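Side-chain contacts in putative CRISPR-associated endoribonuclease-like protein Cas6 (PDB 3UFC), which binds CRISPR RNA as a Cas6 paralogue of the CRISPR antiviral defence system and is only putatively an endoribonuclease: residues Lys90-Val93 / Glu94-Lys98; Pro39-Val42 / Lys43-Ser47; Ile70-Ser74 / Asp75-Leu79. All coordinates share one frame; numbering follows the deposited sequence.

Interaction 1. Residues Lys90-Val93 / Glu94-Lys98; sequences KGIV and EGIEK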
loop_
_atom_site.group_PDB
_atom_site.type_symbol
_atom_site.label_atom_id
_atom_site.label_comp_id
_atom_site.label_asym_id
_atom_site.label_seq_id
_atom_site.Cartn_x
_atom_site.Cartn_y
_atom_site.Cartn_z
ATOM N N LYS A 90 14.366 -7.808 1.577
ATOM C CA LYS A 90 15.793 -7.793 1.261
ATOM C C LYS A 90 16.011 -7.707 -0.246
ATOM O O LYS A 90 16.963 -7.078 -0.710
ATOM C CB LYS A 90 16.496 -9.029 1.838
ATOM C CG LYS A 90 16.143 -10.346 1.184
ATOM C CD LYS A 90 16.939 -11.492 1.812
ATOM C CE LYS A 90 16.660 -11.617 3.307
ATOM N NZ LYS A 90 17.395 -12.753 3.940
ATOM N N GLY A 91 15.122 -8.333 -1.012
ATOM C CA GLY A 91 15.234 -8.272 -2.457
ATOM C C GLY A 91 15.004 -6.843 -2.923
ATOM O O GLY A 91 15.721 -6.336 -3.790
ATOM N N ILE A 92 14.010 -6.183 -2.333
ATOM C CA ILE A 92 13.688 -4.800 -2.685
ATOM C C ILE A 92 14.790 -3.831 -2.251
ATOM O O ILE A 92 15.200 -2.964 -3.025
ATOM C CB ILE A 92 12.341 -4.357 -2.045
ATOM C CG1 ILE A 92 11.177 -5.073 -2.741
ATOM C CG2 ILE A 92 12.173 -2.845 -2.154
ATOM C CD1 ILE A 92 9.821 -4.826 -2.096
ATOM N N VAL A 93 15.260 -3.973 -1.015
ATOM C CA VAL A 93 16.317 -3.105 -0.502
ATOM C C VAL A 93 17.586 -3.216 -1.344
ATOM O O VAL A 93 18.158 -2.203 -1.752
ATOM C CB VAL A 93 16.655 -3.441 0.968
ATOM C CG1 VAL A 93 17.990 -2.801 1.364
ATOM C CG2 VAL A 93 15.548 -2.926 1.875
ATOM N N GLU A 94 18.024 -4.445 -1.602
ATOM C CA GLU A 94 19.220 -4.675 -2.402
ATOM C C GLU A 94 19.014 -4.158 -3.819
ATOM O O GLU A 94 19.898 -3.517 -4.393
ATOM C CB GLU A 94 19.557 -6.168 -2.440
ATOM C CG GLU A 94 20.107 -6.712 -1.133
ATOM C CD GLU A 94 20.324 -8.216 -1.168
ATOM O OE1 GLU A 94 20.863 -8.720 -2.180
ATOM O OE2 GLU A 94 19.964 -8.892 -0.179
ATOM N N GLY A 95 17.844 -4.444 -4.381
ATOM C CA GLY A 95 17.541 -3.997 -5.726
ATOM C C GLY A 95 17.607 -2.489 -5.862
ATOM O O GLY A 95 18.074 -1.972 -6.875
ATOM N N ILE A 96 17.146 -1.780 -4.837
ATOM C CA ILE A 96 17.150 -0.321 -4.851
ATOM C C ILE A 96 18.543 0.242 -4.569
ATOM O O ILE A 96 18.916 1.292 -5.097
ATOM C CB ILE A 96 16.140 0.237 -3.820
ATOM C CG1 ILE A 96 14.713 -0.077 -4.283
ATOM C CG2 ILE A 96 16.339 1.734 -3.642
ATOM C CD1 ILE A 96 13.633 0.382 -3.329
ATOM N N GLU A 97 19.313 -0.453 -3.738
ATOM C CA GLU A 97 20.666 -0.006 -3.429
ATOM C C GLU A 97 21.523 -0.067 -4.689
ATOM O O GLU A 97 22.396 0.773 -4.893
ATOM C CB GLU A 97 21.284 -0.880 -2.332
ATOM C CG GLU A 97 20.827 -0.517 -0.929
ATOM C CD GLU A 97 21.397 0.812 -0.461
ATOM O OE1 GLU A 97 22.626 0.886 -0.250
ATOM O OE2 GLU A 97 20.623 1.780 -0.308
ATOM N N LYS A 98 21.254 -1.057 -5.536
ATOM C CA LYS A 98 21.995 -1.234 -6.783
ATOM C C LYS A 98 21.529 -0.281 -7.883
ATOM O O LYS A 98 22.325 0.146 -8.719
ATOM C CB LYS A 98 21.859 -2.676 -7.274
ATOM C CG LYS A 98 22.478 -2.930 -8.643
ATOM C CD LYS A 98 22.290 -4.379 -9.062
ATOM C CE LYS A 98 22.896 -4.647 -10.429
ATOM N NZ LYS A 98 22.713 -6.068 -10.852
#

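Interaction 2. Residues Pro39-Val42 / Lys43-Ser47; sequences PRIV and KLLES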
loop_
_atom_site.group_PDB
_atom_site.type_symbol
_atom_site.label_atom_id
_atom_site.label_comp_id
_atom_site.label_asym_id
_atom_site.label_seq_id
_atom_site.Cartn_x
_atom_site.Cartn_y
_atom_site.Cartn_z
ATOM N N PRO A 39 15.315 -12.939 -9.431
ATOM C CA PRO A 39 14.198 -13.198 -10.344
ATOM C C PRO A 39 13.095 -14.062 -9.745
ATOM O O PRO A 39 11.968 -14.062 -10.231
ATOM C CB PRO A 39 14.877 -13.881 -11.532
ATOM C CG PRO A 39 16.254 -13.296 -11.517
ATOM C CD PRO A 39 16.591 -13.334 -10.052
ATOM N N ARG A 40 13.421 -14.788 -8.681
ATOM C CA ARG A 40 12.457 -15.672 -8.041
ATOM C C ARG A 40 11.369 -14.998 -7.207
ATOM O O ARG A 40 10.346 -15.619 -6.918
ATOM C CB ARG A 40 13.196 -16.713 -7.194
ATOM C CG ARG A 40 13.832 -17.817 -8.032
ATOM C CD ARG A 40 14.732 -18.719 -7.211
ATOM N NE ARG A 40 15.911 -18.007 -6.727
ATOM C CZ ARG A 40 16.940 -18.593 -6.126
ATOM N NH1 ARG A 40 16.939 -19.906 -5.937
ATOM N NH2 ARG A 40 17.973 -17.868 -5.719
ATOM N N ILE A 41 11.571 -13.741 -6.819
ATOM C CA ILE A 41 10.556 -13.054 -6.026
ATOM C C ILE A 41 9.637 -12.197 -6.884
ATOM O O ILE A 41 8.710 -11.573 -6.370
ATOM C CB ILE A 41 11.166 -12.145 -4.934
ATOM C CG1 ILE A 41 12.004 -11.039 -5.575
ATOM C CG2 ILE A 41 11.977 -12.978 -3.954
ATOM C CD1 ILE A 41 12.472 -9.991 -4.581
ATOM N N VAL A 42 9.890 -12.160 -8.189
ATOM C CA VAL A 42 9.050 -11.367 -9.075
ATOM C C VAL A 42 7.618 -11.901 -9.054
ATOM O O VAL A 42 6.661 -11.125 -9.057
ATOM C CB VAL A 42 9.583 -11.386 -10.521
ATOM C CG1 VAL A 42 8.599 -10.691 -11.450
ATOM C CG2 VAL A 42 10.934 -10.688 -10.580
ATOM N N LYS A 43 7.478 -13.224 -9.017
ATOM C CA LYS A 43 6.158 -13.848 -8.992
ATOM C C LYS A 43 5.394 -13.447 -7.728
ATOM O O LYS A 43 4.178 -13.264 -7.762
ATOM C CB LYS A 43 6.282 -15.376 -9.055
ATOM C CG LYS A 43 6.919 -16.007 -7.825
ATOM C CD LYS A 43 6.930 -17.529 -7.914
ATOM C CE LYS A 43 7.994 -18.029 -8.878
ATOM N NZ LYS A 43 9.371 -17.777 -8.354
ATOM N N LEU A 44 6.109 -13.314 -6.613
ATOM C CA LEU A 44 5.477 -12.920 -5.356
ATOM C C LEU A 44 5.099 -11.445 -5.407
ATOM O O LEU A 44 4.032 -11.040 -4.944
ATOM C CB LEU A 44 6.425 -13.158 -4.180
ATOM C CG LEU A 44 6.990 -14.568 -4.016
ATOM C CD1 LEU A 44 7.758 -14.649 -2.698
ATOM C CD2 LEU A 44 5.857 -15.592 -4.040
ATOM N N LEU A 45 5.994 -10.644 -5.969
ATOM C CA LEU A 45 5.776 -9.211 -6.087
ATOM C C LEU A 45 4.584 -8.853 -6.965
ATOM O O LEU A 45 3.866 -7.896 -6.672
ATOM C CB LEU A 45 7.033 -8.543 -6.647
ATOM C CG LEU A 45 8.012 -7.829 -5.709
ATOM C CD1 LEU A 45 8.031 -8.461 -4.337
ATOM C CD2 LEU A 45 9.397 -7.845 -6.356
ATOM N N GLU A 46 4.372 -9.625 -8.030
ATOM C CA GLU A 46 3.285 -9.360 -8.972
ATOM C C GLU A 46 1.969 -10.071 -8.665
ATOM O O GLU A 46 0.952 -9.804 -9.308
ATOM C CB GLU A 46 3.726 -9.727 -10.397
ATOM C CG GLU A 46 5.030 -9.074 -10.841
ATOM C CD GLU A 46 5.312 -9.265 -12.326
ATOM O OE1 GLU A 46 5.138 -10.397 -12.825
ATOM O OE2 GLU A 46 5.714 -8.283 -12.991
ATOM N N SER A 47 1.980 -10.969 -7.689
ATOM C CA SER A 47 0.770 -11.705 -7.340
ATOM C C SER A 47 -0.332 -10.808 -6.797
ATOM O O SER A 47 -0.093 -9.971 -5.925
ATOM C CB SER A 47 1.086 -12.787 -6.309
ATOM O OG SER A 47 -0.106 -13.290 -5.730
HETATM O O HOH W 1 9.503 -14.950 -10.207
#

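Interaction 3. Residues Ile70-Ser74 / Asp75-Leu79; sequences IKILS and DDISL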
loop_
_atom_site.group_PDB
_atom_site.type_symbol
_atom_site.label_atom_id
_atom_site.label_comp_id
_atom_site.label_asym_id
_atom_site.label_seq_id
_atom_site.Cartn_x
_atom_site.Cartn_y
_atom_site.Cartn_z
ATOM N N ILE A 70 1.003 16.890 -8.331
ATOM C CA ILE A 70 1.405 17.325 -7.000
ATOM C C ILE A 70 2.701 18.122 -7.094
ATOM O O ILE A 70 3.700 17.632 -7.621
ATOM C CB ILE A 70 1.638 16.112 -6.069
ATOM C CG1 ILE A 70 0.423 15.182 -6.108
ATOM C CG2 ILE A 70 1.880 16.588 -4.648
ATOM C CD1 ILE A 70 0.623 13.875 -5.359
ATOM N N LYS A 71 2.679 19.354 -6.598
ATOM C CA LYS A 71 3.869 20.197 -6.624
ATOM C C LYS A 71 4.645 20.000 -5.329
ATOM O O LYS A 71 4.146 20.286 -4.241
ATOM C CB LYS A 71 3.488 21.670 -6.780
ATOM C CG LYS A 71 4.689 22.594 -6.903
ATOM C CD LYS A 71 4.262 24.045 -7.058
ATOM C CE LYS A 71 5.466 24.964 -7.190
ATOM N NZ LYS A 71 5.055 26.386 -7.386
ATOM N N ILE A 72 5.868 19.497 -5.461
ATOM C CA ILE A 72 6.734 19.236 -4.315
ATOM C C ILE A 72 7.410 20.515 -3.828
ATOM O O ILE A 72 8.201 21.120 -4.550
ATOM C CB ILE A 72 7.812 18.202 -4.689
ATOM C CG1 ILE A 72 7.137 16.891 -5.098
ATOM C CG2 ILE A 72 8.762 17.985 -3.518
ATOM C CD1 ILE A 72 8.075 15.866 -5.678
ATOM N N LEU A 73 7.101 20.918 -2.600
ATOM C CA LEU A 73 7.672 22.129 -2.022
ATOM C C LEU A 73 8.657 21.809 -0.902
ATOM O O LEU A 73 8.911 22.647 -0.035
ATOM C CB LEU A 73 6.557 23.022 -1.467
ATOM C CG LEU A 73 5.428 23.434 -2.416
ATOM C CD1 LEU A 73 4.385 24.213 -1.637
ATOM C CD2 LEU A 73 5.978 24.266 -3.561
ATOM N N SER A 74 9.212 20.602 -0.921
ATOM C CA SER A 74 10.160 20.189 0.107
ATOM C C SER A 74 10.985 18.978 -0.311
ATOM O O SER A 74 10.555 18.179 -1.142
ATOM C CB SER A 74 9.408 19.863 1.399
ATOM O OG SER A 74 10.271 19.277 2.357
ATOM N N ASP A 75 12.171 18.849 0.276
ATOM C CA ASP A 75 13.059 17.726 -0.011
ATOM C C ASP A 75 12.776 16.568 0.940
ATOM O O ASP A 75 13.378 15.506 0.828
ATOM C CB ASP A 75 14.522 18.157 0.130
ATOM C CG ASP A 75 15.025 18.915 -1.079
ATOM O OD1 ASP A 75 16.018 19.656 -0.945
ATOM O OD2 ASP A 75 14.435 18.760 -2.169
ATOM N N ASP A 76 11.863 16.788 1.879
ATOM C CA ASP A 76 11.492 15.765 2.852
ATOM C C ASP A 76 10.388 14.908 2.230
ATOM O O ASP A 76 9.193 15.188 2.380
ATOM C CB ASP A 76 11.011 16.440 4.139
ATOM C CG ASP A 76 10.712 15.452 5.243
ATOM O OD1 ASP A 76 11.479 14.480 5.403
ATOM O OD2 ASP A 76 9.715 15.662 5.965
ATOM N N ILE A 77 10.812 13.867 1.518
ATOM C CA ILE A 77 9.908 12.963 0.817
ATOM C C ILE A 77 10.197 11.518 1.186
ATOM O O ILE A 77 11.338 11.072 1.114
ATOM C CB ILE A 77 10.080 13.109 -0.709
ATOM C CG1 ILE A 77 9.827 14.557 -1.124
ATOM C CG2 ILE A 77 9.140 12.164 -1.435
ATOM C CD1 ILE A 77 10.167 14.841 -2.574
ATOM N N SER A 78 9.157 10.777 1.553
ATOM C CA SER A 78 9.332 9.385 1.939
ATOM C C SER A 78 8.387 8.412 1.245
ATOM O O SER A 78 7.258 8.757 0.902
ATOM C CB SER A 78 9.156 9.242 3.454
ATOM O OG SER A 78 10.175 9.929 4.163
ATOM N N LEU A 79 8.878 7.194 1.044
ATOM C CA LEU A 79 8.111 6.109 0.450
ATOM C C LEU A 79 8.267 4.944 1.426
ATOM O O LEU A 79 9.392 4.520 1.714
ATOM C CB LEU A 79 8.686 5.706 -0.911
ATOM C CG LEU A 79 8.115 4.413 -1.506
ATOM C CD1 LEU A 79 6.621 4.583 -1.803
ATOM C CD2 LEU A 79 8.872 4.056 -2.780
#

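Interaction 1. Residues Lys90-Val93 / Glu94-Lys98
Ile-96 lies alongside Ile-92, one helical turn earlier, both side chains pointing the same way from helix 86-98. Followed outward, the Ile-96 chain first runs past backbone: CB stands 3.4 Å from Ile-92 O, and CG1 comes closer still, 3.2 Å from the same oxygen. At the tip, CD1 reaches the CG2 methyl of Ile-92 at 3.7 Å. This sequence of contacts follows from chi1 of -69°, which places CG1 beside the backbone N and trans to the carbonyl carbon, so that the chain leans back over the preceding turn. Ile-92 O itself accepts a hydrogen bond from Ile-96 N (2.9 Å, N-H...O angle 149°), one of four successive i to i+4 bonds that run through Glu-97 N to Val-93 O.

On another side of the helix, the Glu-94 chain leaves CB with CG likewise beside the backbone N and continues extended. Its CG passes 3.2 Å from Lys-90 O, the acceptor of the Glu-94 N-H, while OE2 ends 4.0 Å from Lys-90 CB. The lysine bends away at chi3, leaving its NZ 6.2 Å from Glu-94 OE2; NZ instead makes a long, weak ion pair with Glu-87. Val-93 and Glu-97 meet more loosely, through CG1 and CG.

The isoleucines form an apolar strip, with Ile-92 on Ile-30 and Ala-34 of helix 23-37 and Ile-96 on Ile-7, Val-111 and Ile-114 of the sheet. The chemistry is thus divided: apolar branches face the ferredoxin-like core, whereas the charged residues lie exposed, and any attraction between Lys-90 and Glu-94 is probably diffuse rather than a direct ionic bond.

Interaction 2. Residues Pro39-Val42 / Lys43-Ser47
Lys-43 curls back over the turn before it and delivers its ammonium group to the carbonyl of Arg-40, with NZ 2.8 Å from Arg-40 O. The bond arrives well off the C=O direction, at 124° at the oxygen, and slightly tilted from the carbonyl plane. Chi1 of 67° sets CG between the backbone N and the carbonyl carbon, 3.6 Å from Arg-40 O, and further bends at chi3 and chi4 bring NZ back to that oxygen. A water joins the same corner: it donates to Pro-39 O at 2.6 Å, accepts from Lys-43 N at 2.9 Å, and takes a weak bond from NZ.

Elsewhere on this turn, Ile-41 and Leu-45 lie side by side, Ile-41 CD1 meeting Leu-45 CD2 at 4.1 Å, beside the backbone bond from Leu-45 N to Ile-41 O. Val-42 and Glu-46 are similarly paired; CG1 of the valine rests 3.7 Å from the carboxylate carbon CD.

Farther out, helix 23-37 backs the group, Ala-34 touching both Ile-41 and Leu-45 while Val-31 and Tyr-27 meet Val-42 and Glu-46 respectively. Leu-45 O is held by Trp-52 and Asn-231, and the guanidinium of Arg-40 turns to a salt bridge with Glu-38. In this turn, then, Pro-39 O takes a water and a weak bond from Val-42 N, Arg-40 O takes the lysine ammonium, and the positive NZ would probably polarise the Arg-40 carbonyl.

Interaction 3. Residues Ile70-Ser74 / Asp75-Leu79
The hydroxyl of Ser-74 receives the backbone N-H of Asp-76 in a nearly straight hydrogen bond, OG to N being 3.0 Å with an N-H...O angle of 166°. With OG trans to the backbone N (chi1 172°), the serine side chain reaches forward over the peptide that follows and spans Asp-75. Asp-75 N is also close to this oxygen but badly angled for bonding, so, of the two amides, that of Asp-76 makes the bond. The arrangement has the form of an ST turn, a serine hydroxyl accepting from the amide two residues ahead. Asp-76 CB sits 3.4 Å from the same OG, and its carboxylate leads off elsewhere, with OD1 in a salt bridge with Lys-8.

Immediately after the serine bond the chain tightens again: Asp-76 is the centre of an inverse gamma turn, closed by a weak bond from Ile-77 N to Asp-75 O. This second bend turns Ile-77 back toward Ile-72. The two side chains cross at about a right angle, the CD1 methyl of Ile-77 lying 3.6 Å from CG2 and 3.9 Å from CD1 of Ile-72. That methyl is also 3.7 Å from Ser-74 O, so it touches the earlier isoleucine and the turn carbonyl together, on one side.

The bend connects two sheets. Strand 69-72, where Ile-72 sits, is the middle member of a three-stranded antiparallel sheet, flanked by 17-18 and 62-65. Ile-77 opens strand 77-83 of the five-stranded sheet, between 53-59 and 3-11. Ile-59 touches Ile-72, while Ile-57, Leu-9 and Pro-11 pack on Ile-77, placing the crossed isoleucines where the small sheet meets the larger one.

Overall arrangement
From the N terminus, interaction 2 comes first, at the turn leading from helix 23-37 into helix 42-46. Interaction 3 follows, rounding the bend between strand 69-72 of the small sheet and strand 77-83 of the five-stranded sheet; that strand in turn leads into helix 86-98, which carries interaction 1. The three are in series, with none nested or crossing. Interactions 1 and 2 meet directly where Ile-41 CD1 packs on Gly-91 CA at 3.9 Å, joining the two helical regions. Interaction 3 touches neither; its nearest atoms are about 6 Å from interaction 1 and about 12 Å from interaction 2.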